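Local coordinates for protein transmembrane oligosaccharyl transferase (Archaeoglobus fulgidus, PDB 3WAJ) that is a membrane-embedded oligosaccharyl transferase of the STT3/AglB family, with a zinc ion bound in this model and a mixed alpha/beta C-terminal part, at residues M564-P569 against E601-K606. Sequence-based numbering, arbitrary orientation.
Sequences MPIANP and EKLNVK
I566 meets L603 and V605 in an apolar contact between side chains: no hydrogen bond links the segments, and the summed buried surface is a modest 125 Å². From CB, which points toward 601-606, the I566 side chain divides. Its CG1 branch makes the closest approach, 3.7 Å from I566 CG1 to L603 CB, and L603 CD1 lies 4.0 Å from that same CG1. The short branch grazes the leucine tip, with I566 CG2 4.2 Å from L603 CD1. At the end of the long branch, with chi2 at 76°, I566 CD1 lies 4.0 Å from L603 O, a van der Waals contact, and 4.1 Å from V605 CG1, the isoleucine and valine side chains meeting nearly at right angles. In L603, CG sits beside the backbone N (chi1 -51°), anti to the carbonyl carbon, which carries CD1 obliquely across the isoleucine branches. Helix 593-602 ends in a Schellman motif with N604 as its C-prime residue (phi 53°), N604 N bonding to E601 O at 3.0 Å, which is consistent with L603 and V605 both reaching I566. Strands 605-611 and 564-565 flank the parallel strand 546-548 in the mixed sheet. I566 and V605 both touch I548 on this intervening strand, so the buried contact bridges over it and joins the exit of strand 564-565 to the helix-to-strand turn.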
loop_
_atom_site.group_PDB
_atom_site.type_symbol
_atom_site.label_atom_id
_atom_site.label_comp_id
_atom_site.label_asym_id
_atom_site.label_seq_id
_atom_site.Cartn_x
_atom_site.Cartn_y
_atom_site.Cartn_z
ATOM N N MET A 564 17.460 -0.276 6.772
ATOM C CA MET A 564 16.349 -0.725 7.603
ATOM C C MET A 564 15.438 0.418 8.035
ATOM O O MET A 564 15.827 1.249 8.849
ATOM C CB MET A 564 16.880 -1.483 8.821
ATOM C CG MET A 564 17.844 -2.611 8.469
ATOM S SD MET A 564 18.501 -3.363 9.975
ATOM C CE MET A 564 19.176 -4.917 9.349
ATOM N N PRO A 565 14.207 0.448 7.494
ATOM C CA PRO A 565 13.266 1.530 7.814
ATOM C C PRO A 565 12.580 1.332 9.153
ATOM O O PRO A 565 12.241 0.205 9.560
ATOM C CB PRO A 565 12.231 1.436 6.679
ATOM C CG PRO A 565 12.203 -0.038 6.348
ATOM C CD PRO A 565 13.664 -0.470 6.470
ATOM N N ILE A 566 12.383 2.448 9.837
ATOM C CA ILE A 566 11.645 2.486 11.096
ATOM C C ILE A 566 10.149 2.169 10.854
ATOM O O ILE A 566 9.482 1.519 11.673
ATOM C CB ILE A 566 11.822 3.889 11.732
ATOM C CG1 ILE A 566 12.951 3.865 12.760
ATOM C CG2 ILE A 566 10.498 4.452 12.306
ATOM C CD1 ILE A 566 14.360 3.848 12.140
ATOM N N ALA A 567 9.631 2.626 9.714
ATOM C CA ALA A 567 8.209 2.479 9.424
ATOM C C ALA A 567 7.925 1.811 8.062
ATOM O O ALA A 567 8.736 1.907 7.136
ATOM C CB ALA A 567 7.491 3.826 9.548
ATOM N N ASN A 568 6.733 1.216 7.959
ATOM C CA ASN A 568 6.348 0.211 6.963
ATOM C C ASN A 568 5.045 0.561 6.292
ATOM O O ASN A 568 4.166 1.161 6.919
ATOM C CB ASN A 568 5.955 -1.102 7.699
ATOM C CG ASN A 568 7.071 -2.074 7.784
ATOM O OD1 ASN A 568 8.008 -2.011 6.995
ATOM N ND2 ASN A 568 6.991 -2.992 8.740
ATOM N N PRO A 569 4.846 0.067 5.064
ATOM C CA PRO A 569 3.505 0.119 4.469
ATOM C C PRO A 569 2.507 -0.894 5.060
ATOM O O PRO A 569 1.370 -0.931 4.593
ATOM C CB PRO A 569 3.779 -0.140 2.980
ATOM C CG PRO A 569 5.227 0.333 2.795
ATOM C CD PRO A 569 5.891 -0.167 4.049
ATOM N N GLU A 601 16.866 8.386 19.182
ATOM C CA GLU A 601 17.717 7.558 20.020
ATOM C C GLU A 601 17.064 6.204 20.294
ATOM O O GLU A 601 17.709 5.178 20.129
ATOM C CB GLU A 601 18.037 8.274 21.326
ATOM C CG GLU A 601 19.141 7.612 22.140
ATOM C CD GLU A 601 20.537 7.771 21.529
ATOM O OE1 GLU A 601 20.678 8.355 20.426
ATOM O OE2 GLU A 601 21.507 7.294 22.160
ATOM N N LYS A 602 15.785 6.212 20.683
ATOM C CA LYS A 602 15.017 4.985 20.918
ATOM C C LYS A 602 15.024 4.034 19.741
ATOM O O LYS A 602 15.063 2.825 19.930
ATOM C CB LYS A 602 13.556 5.307 21.264
ATOM C CG LYS A 602 13.361 5.987 22.610
ATOM C CD LYS A 602 13.681 5.051 23.768
ATOM C CE LYS A 602 13.908 5.846 25.053
ATOM N NZ LYS A 602 14.558 5.056 26.153
ATOM N N LEU A 603 14.964 4.588 18.529
ATOM C CA LEU A 603 14.883 3.767 17.323
ATOM C C LEU A 603 16.234 3.682 16.645
ATOM O O LEU A 603 16.357 3.133 15.545
ATOM C CB LEU A 603 13.821 4.302 16.369
ATOM C CG LEU A 603 12.468 4.519 17.057
ATOM C CD1 LEU A 603 11.552 5.410 16.220
ATOM C CD2 LEU A 603 11.799 3.182 17.375
ATOM N N ASN A 604 17.247 4.231 17.310
ATOM C CA ASN A 604 18.610 4.132 16.814
ATOM C C ASN A 604 18.726 4.609 15.355
ATOM O O ASN A 604 19.315 3.920 14.503
ATOM C CB ASN A 604 19.063 2.673 16.919
ATOM C CG ASN A 604 20.548 2.514 16.773
ATOM O OD1 ASN A 604 21.322 3.347 17.260
ATOM N ND2 ASN A 604 20.967 1.444 16.082
ATOM N N VAL A 605 18.158 5.771 15.039
ATOM C CA VAL A 605 18.227 6.195 13.645
ATOM C C VAL A 605 19.554 6.876 13.340
ATOM O O VAL A 605 20.120 7.574 14.182
ATOM C CB VAL A 605 17.010 7.050 13.179
ATOM C CG1 VAL A 605 15.881 7.023 14.193
ATOM C CG2 VAL A 605 17.431 8.469 12.855
ATOM N N LYS A 606 20.054 6.645 12.133
ATOM C CA LYS A 606 21.248 7.317 11.671
ATOM C C LYS A 606 20.970 8.159 10.405
ATOM O O LYS A 606 21.701 9.103 10.090
ATOM C CB LYS A 606 22.363 6.301 11.418
ATOM C CG LYS A 606 23.697 6.969 11.174
ATOM C CD LYS A 606 24.827 5.991 10.818
ATOM C CE LYS A 606 26.172 6.726 10.978
ATOM N NZ LYS A 606 27.226 6.156 10.107
#